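Local coordinates for laccase (Uncultured bacterium, PDB 4F7K), which probably oxidises phenolic and related substrates with molecular oxygen as electron acceptor, as a bacterial multicopper oxidase of the laccase type, at residues I135-W140 with Y256-I261; L186-V191 with I245-P250. One frame throughout, in Å; residues are numbered along the deposited sequence.

Contact 1: I135-W140 with Y256-I261; sequences IMIDDW and YLLGEI
Ile135 and Ile137 meet Ile261 and Leu258 in a buried, wholly apolar contact between two facing β-sheets, with no hydrogen bond crossing from one segment to the other. The closer pair is Ile137 with Leu258, whose side chains cross at about a right angle; their CA atoms are 7.7 Å apart. Leu258 uses one branch: its CD1 sits 3.9 Å from Ile137 CD1 and 4.1 Å from Ile137 CG2, so that a single methyl meets both arms of the isoleucine. Ile137 presents them by placing CG2 anti to its backbone N and holding the CG1 arm extended (chi2 175°). Farther along, the terminal methyls Ile135 CD1 and Ile261 CD1 come to 4.4 Å at a slant, a looser touch.

Segment 135-140 alternates regularly here, sending Ile135 and Ile137 inward while Met136 packs behind on Tyr116 and Pro118 of strand 116-122. Segment 256-261 does not: Leu258 has a helical backbone conformation (psi -37°), and this kink helps turn both Leu258 and Ile261, three residues on, to the same interior. Phe247 touches both Ile135 and Ile261, and Ala168 packs on Leu258. At the margin, Tyr256 OH is hydrogen-bonded to Ala168 N. Such aliphatic packing between facing sheets is characteristic of a cupredoxin-like β-sandwich, here the middle of the three multicopper-oxidase domains.

Contact 2: L186-V191 with I245-P250; sequences LRLINV and IGFVFP
Phe247 reaches across from 245-250 and brings the far end of its ring to Leu186 and Leu188, two inward-pointing residues of the facing strand. Leu186 takes hold with both branches: CD1 and CD2 each lie 4.1 Å from Phe247 CZ, the two methyls side by side against that end of the ring. Leu188 contributes one branch, its CD1 standing 4.0 Å from Phe247 CE1. Both leucines come at the ring obliquely, and the contact is van der Waals in kind. The aromatic side chain spans a wide gap, since the CA atoms of Leu188 and Phe247 are 10.0 Å apart. With Phe247 CG beside its own backbone N (chi1 -64°), the ring extends from the strand toward the leucines.

Between the two leucines, Arg187 points to the other side of its sheet, where NE makes a salt bridge with Asp132 and NH1 a hydrogen bond to Thr98. Just past this contact Asn190 secures the strand end: OD1 accepts from Ala192 N in an Asx turn, while ND2 donates to the carbonyls of Leu227 and Arg195.

Strand 183-190 runs between strands 131-140 and 232-239 in one sheet, and strand 245-249 between 197-202 and 256-261 in the other. Leu201 of strand 197-202 also packs on the Phe247 side chain, and Leu225 on Leu188.

Past the N-terminal domain, the chain runs through 135-140 and, after strand 167-173, 186-191, its parallel neighbour in one sheet; Ile135 N to Arg187 O and Ile135 O to Ile189 N, both 2.7 Å, are probable hydrogen bonds between them. After 197-202, which already belongs to the opposing sheet, and strands 204-211 to 232-239, it returns to that sheet with 245-250 and turns back as 256-261, the antiparallel neighbour. Contact 2 closes a loop of 53 residues, nested inside the 115-residue loop that contact 1 closes. With centres about 6 Å apart, they are adjoining portions of one hydrophobic interior. Together they join two pairs of sheet neighbours face to face across the middle domain's sandwich.

Contact 1: I135-W140 with Y256-I261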
loop_
_atom_site.group_PDB
_atom_site.type_symbol
_atom_site.label_atom_id
_atom_site.label_comp_id
_atom_site.label_asym_id
_atom_site.label_seq_id
_atom_site.Cartn_x
_atom_site.Cartn_y
_atom_site.Cartn_z
ATOM N N ILE A 135 1.279 6.961 -7.484
ATOM C CA ILE A 135 0.546 6.197 -8.472
ATOM C C ILE A 135 -0.216 5.096 -7.764
ATOM O O ILE A 135 0.381 4.067 -7.365
ATOM C CB ILE A 135 1.486 5.495 -9.512
ATOM C CG1 ILE A 135 2.705 6.364 -9.864
ATOM C CG2 ILE A 135 0.680 5.013 -10.729
ATOM C CD1 ILE A 135 2.388 7.668 -10.462
ATOM N N MET A 136 -1.530 5.292 -7.661
ATOM C CA MET A 136 -2.405 4.347 -6.998
ATOM C C MET A 136 -3.128 3.524 -8.061
ATOM O O MET A 136 -3.884 4.060 -8.922
ATOM C CB MET A 136 -3.372 5.065 -6.033
ATOM C CG MET A 136 -2.665 5.622 -4.770
ATOM S SD MET A 136 -3.571 7.006 -3.957
ATOM C CE MET A 136 -3.356 8.385 -5.113
ATOM N N ILE A 137 -2.863 2.230 -8.044
ATOM C CA ILE A 137 -3.454 1.357 -9.038
ATOM C C ILE A 137 -4.585 0.574 -8.390
ATOM O O ILE A 137 -4.418 -0.002 -7.321
ATOM C CB ILE A 137 -2.401 0.423 -9.679
ATOM C CG1 ILE A 137 -1.243 1.261 -10.244
ATOM C CG2 ILE A 137 -3.028 -0.442 -10.771
ATOM C CD1 ILE A 137 -0.053 0.439 -10.821
ATOM N N ASP A 138 -5.755 0.604 -9.019
ATOM C CA ASP A 138 -6.935 -0.071 -8.455
ATOM C C ASP A 138 -7.702 -0.648 -9.647
ATOM O O ASP A 138 -7.499 -0.248 -10.794
ATOM C CB ASP A 138 -7.773 0.973 -7.688
ATOM C CG ASP A 138 -8.677 0.379 -6.598
ATOM O OD1 ASP A 138 -8.742 -0.882 -6.467
ATOM O OD2 ASP A 138 -9.325 1.231 -5.876
ATOM N N ASP A 139 -8.556 -1.625 -9.416
ATOM C CA ASP A 139 -9.485 -1.954 -10.493
ATOM C C ASP A 139 -10.929 -1.878 -10.053
ATOM O O ASP A 139 -11.214 -1.721 -8.867
ATOM C CB ASP A 139 -9.129 -3.267 -11.152
ATOM C CG ASP A 139 -9.628 -4.410 -10.401
ATOM O OD1 ASP A 139 -9.489 -4.348 -9.153
ATOM O OD2 ASP A 139 -10.174 -5.324 -11.055
ATOM N N TRP A 140 -11.852 -1.893 -11.003
ATOM C CA TRP A 140 -13.232 -1.577 -10.646
ATOM C C TRP A 140 -14.198 -2.327 -11.559
ATOM O O TRP A 140 -13.916 -2.547 -12.725
ATOM C CB TRP A 140 -13.573 -0.080 -10.792
ATOM C CG TRP A 140 -12.939 0.913 -9.876
ATOM C CD1 TRP A 140 -13.444 1.437 -8.717
ATOM C CD2 TRP A 140 -11.705 1.579 -10.115
ATOM N NE1 TRP A 140 -12.549 2.366 -8.185
ATOM C CE2 TRP A 140 -11.479 2.460 -9.040
ATOM C CE3 TRP A 140 -10.764 1.503 -11.142
ATOM C CZ2 TRP A 140 -10.367 3.258 -8.972
ATOM C CZ3 TRP A 140 -9.672 2.285 -11.082
ATOM C CH2 TRP A 140 -9.453 3.148 -9.998
ATOM N N TYR A 256 -2.272 -3.813 -21.498
ATOM C CA TYR A 256 -3.408 -3.009 -21.068
ATOM C C TYR A 256 -2.842 -1.692 -20.498
ATOM O O TYR A 256 -2.004 -1.726 -19.599
ATOM C CB TYR A 256 -4.189 -3.797 -19.996
ATOM C CG TYR A 256 -5.374 -3.052 -19.426
ATOM C CD1 TYR A 256 -6.645 -3.239 -19.963
ATOM C CD2 TYR A 256 -5.228 -2.174 -18.361
ATOM C CE1 TYR A 256 -7.727 -2.562 -19.471
ATOM C CE2 TYR A 256 -6.327 -1.482 -17.851
ATOM C CZ TYR A 256 -7.562 -1.691 -18.425
ATOM O OH TYR A 256 -8.649 -1.059 -17.964
ATOM N N LEU A 257 -3.276 -0.541 -20.997
ATOM C CA LEU A 257 -2.768 0.730 -20.435
ATOM C C LEU A 257 -3.531 1.162 -19.167
ATOM O O LEU A 257 -4.712 1.514 -19.256
ATOM C CB LEU A 257 -2.779 1.863 -21.490
ATOM C CG LEU A 257 -2.146 3.222 -21.131
ATOM C CD1 LEU A 257 -0.656 3.077 -20.827
ATOM C CD2 LEU A 257 -2.351 4.246 -22.284
ATOM N N LEU A 258 -2.847 1.107 -18.010
ATOM C CA LEU A 258 -3.372 1.579 -16.696
ATOM C C LEU A 258 -3.509 3.101 -16.614
ATOM O O LEU A 258 -4.447 3.628 -16.012
ATOM C CB LEU A 258 -2.477 1.113 -15.552
ATOM C CG LEU A 258 -2.277 -0.399 -15.417
ATOM C CD1 LEU A 258 -1.133 -0.706 -14.425
ATOM C CD2 LEU A 258 -3.575 -1.016 -14.945
ATOM N N GLY A 259 -2.553 3.800 -17.216
ATOM C CA GLY A 259 -2.591 5.251 -17.251
ATOM C C GLY A 259 -1.245 5.778 -17.687
ATOM O O GLY A 259 -0.327 5.001 -17.947
ATOM N N GLU A 260 -1.131 7.101 -17.751
ATOM C CA GLU A 260 0.080 7.759 -18.226
ATOM C C GLU A 260 0.295 9.140 -17.622
ATOM O O GLU A 260 -0.617 9.748 -17.061
ATOM C CB GLU A 260 0.114 7.815 -19.763
ATOM C CG GLU A 260 -1.091 8.467 -20.412
ATOM C CD GLU A 260 -1.219 8.095 -21.877
ATOM O OE1 GLU A 260 -0.523 7.154 -22.326
ATOM O OE2 GLU A 260 -2.006 8.758 -22.591
ATOM N N ILE A 261 1.533 9.603 -17.712
ATOM C CA ILE A 261 1.901 10.935 -17.287
ATOM C C ILE A 261 2.320 11.612 -18.587
ATOM O O ILE A 261 3.313 11.219 -19.196
ATOM C CB ILE A 261 3.069 10.895 -16.273
ATOM C CG1 ILE A 261 2.636 10.140 -15.014
ATOM C CG2 ILE A 261 3.552 12.292 -15.932
ATOM C CD1 ILE A 261 3.754 9.776 -14.109
#

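Contact 2: L186-V191 with I245-P250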
loop_
_atom_site.group_PDB
_atom_site.type_symbol
_atom_site.label_atom_id
_atom_site.label_comp_id
_atom_site.label_asym_id
_atom_site.label_seq_id
_atom_site.Cartn_x
_atom_site.Cartn_y
_atom_site.Cartn_z
ATOM N N LEU A 186 8.493 8.059 -8.649
ATOM C CA LEU A 186 7.215 7.435 -8.852
ATOM C C LEU A 186 6.930 6.444 -7.710
ATOM O O LEU A 186 7.604 5.418 -7.594
ATOM C CB LEU A 186 7.190 6.718 -10.224
ATOM C CG LEU A 186 7.444 7.591 -11.468
ATOM C CD1 LEU A 186 7.640 6.732 -12.685
ATOM C CD2 LEU A 186 6.306 8.572 -11.718
ATOM N N ARG A 187 5.945 6.796 -6.881
ATOM C CA ARG A 187 5.499 6.025 -5.706
ATOM C C ARG A 187 4.289 5.155 -6.029
ATOM O O ARG A 187 3.137 5.634 -6.027
ATOM C CB ARG A 187 5.180 6.980 -4.551
ATOM C CG ARG A 187 6.413 7.837 -4.104
ATOM C CD ARG A 187 5.983 8.752 -3.004
ATOM N NE ARG A 187 6.950 9.795 -2.668
ATOM C CZ ARG A 187 7.690 9.812 -1.551
ATOM N NH1 ARG A 187 7.620 8.809 -0.679
ATOM N NH2 ARG A 187 8.519 10.836 -1.319
ATOM N N LEU A 188 4.563 3.884 -6.335
ATOM C CA LEU A 188 3.543 3.006 -6.849
ATOM C C LEU A 188 2.910 2.319 -5.680
ATOM O O LEU A 188 3.597 1.792 -4.807
ATOM C CB LEU A 188 4.118 1.932 -7.796
ATOM C CG LEU A 188 4.415 2.268 -9.264
ATOM C CD1 LEU A 188 5.250 3.517 -9.481
ATOM C CD2 LEU A 188 5.100 1.048 -9.920
ATOM N N ILE A 189 1.589 2.313 -5.684
ATOM C CA ILE A 189 0.869 1.652 -4.643
ATOM C C ILE A 189 -0.233 0.829 -5.269
ATOM O O ILE A 189 -1.061 1.392 -6.007
ATOM C CB ILE A 189 0.212 2.646 -3.662
ATOM C CG1 ILE A 189 1.235 3.674 -3.156
ATOM C CG2 ILE A 189 -0.422 1.859 -2.524
ATOM C CD1 ILE A 189 0.641 4.824 -2.294
ATOM N N ASN A 190 -0.255 -0.472 -4.966
ATOM C CA ASN A 190 -1.372 -1.325 -5.382
ATOM C C ASN A 190 -2.458 -1.215 -4.318
ATOM O O ASN A 190 -2.285 -1.768 -3.210
ATOM C CB ASN A 190 -0.957 -2.802 -5.595
ATOM C CG ASN A 190 -2.158 -3.697 -6.029
ATOM O OD1 ASN A 190 -3.306 -3.243 -6.018
ATOM N ND2 ASN A 190 -1.894 -4.959 -6.413
ATOM N N VAL A 191 -3.519 -0.442 -4.611
ATOM C CA VAL A 191 -4.575 -0.205 -3.625
ATOM C C VAL A 191 -5.782 -1.119 -3.866
ATOM O O VAL A 191 -6.762 -1.049 -3.141
ATOM C CB VAL A 191 -5.029 1.282 -3.559
ATOM C CG1 VAL A 191 -3.828 2.190 -3.238
ATOM C CG2 VAL A 191 -5.729 1.733 -4.896
ATOM N N ILE A 245 4.918 9.077 -20.100
ATOM C CA ILE A 245 5.278 7.960 -19.248
ATOM C C ILE A 245 4.040 7.061 -19.153
ATOM O O ILE A 245 2.930 7.570 -18.975
ATOM C CB ILE A 245 5.701 8.442 -17.863
ATOM C CG1 ILE A 245 6.821 9.477 -17.991
ATOM C CG2 ILE A 245 6.113 7.260 -17.001
ATOM C CD1 ILE A 245 7.145 10.214 -16.705
ATOM N N GLY A 246 4.228 5.748 -19.321
ATOM C CA GLY A 246 3.105 4.788 -19.341
ATOM C C GLY A 246 3.271 3.706 -18.291
ATOM O O GLY A 246 4.400 3.231 -18.056
ATOM N N PHE A 247 2.153 3.354 -17.649
ATOM C CA PHE A 247 2.063 2.272 -16.682
ATOM C C PHE A 247 1.259 1.122 -17.299
ATOM O O PHE A 247 0.028 1.226 -17.515
ATOM C CB PHE A 247 1.396 2.776 -15.387
ATOM C CG PHE A 247 2.196 3.839 -14.677
ATOM C CD1 PHE A 247 3.205 3.488 -13.794
ATOM C CD2 PHE A 247 1.973 5.194 -14.940
ATOM C CE1 PHE A 247 3.963 4.474 -13.144
ATOM C CE2 PHE A 247 2.742 6.185 -14.304
ATOM C CZ PHE A 247 3.746 5.814 -13.413
ATOM N N VAL A 248 1.949 0.029 -17.588
ATOM C CA VAL A 248 1.367 -1.032 -18.369
ATOM C C VAL A 248 1.155 -2.323 -17.588
ATOM O O VAL A 248 1.995 -2.748 -16.829
ATOM C CB VAL A 248 2.159 -1.266 -19.700
ATOM C CG1 VAL A 248 1.595 -2.451 -20.489
ATOM C CG2 VAL A 248 2.088 -0.022 -20.570
ATOM N N PHE A 249 -0.008 -2.933 -17.814
ATOM C CA PHE A 249 -0.324 -4.241 -17.295
ATOM C C PHE A 249 -0.219 -5.233 -18.472
ATOM O O PHE A 249 -1.124 -5.320 -19.313
ATOM C CB PHE A 249 -1.721 -4.186 -16.668
ATOM C CG PHE A 249 -2.216 -5.489 -16.095
ATOM C CD1 PHE A 249 -3.452 -5.538 -15.482
ATOM C CD2 PHE A 249 -1.498 -6.653 -16.196
ATOM C CE1 PHE A 249 -3.963 -6.737 -14.970
ATOM C CE2 PHE A 249 -2.008 -7.859 -15.679
ATOM C CZ PHE A 249 -3.242 -7.876 -15.059
ATOM N N PRO A 250 0.899 -5.966 -18.545
ATOM C CA PRO A 250 1.148 -6.858 -19.652
ATOM C C PRO A 250 0.260 -8.089 -19.515
ATOM O O PRO A 250 0.086 -8.606 -18.409
ATOM C CB PRO A 250 2.632 -7.221 -19.476
ATOM C CG PRO A 250 2.850 -7.152 -17.999
ATOM C CD PRO A 250 1.859 -6.170 -17.445
#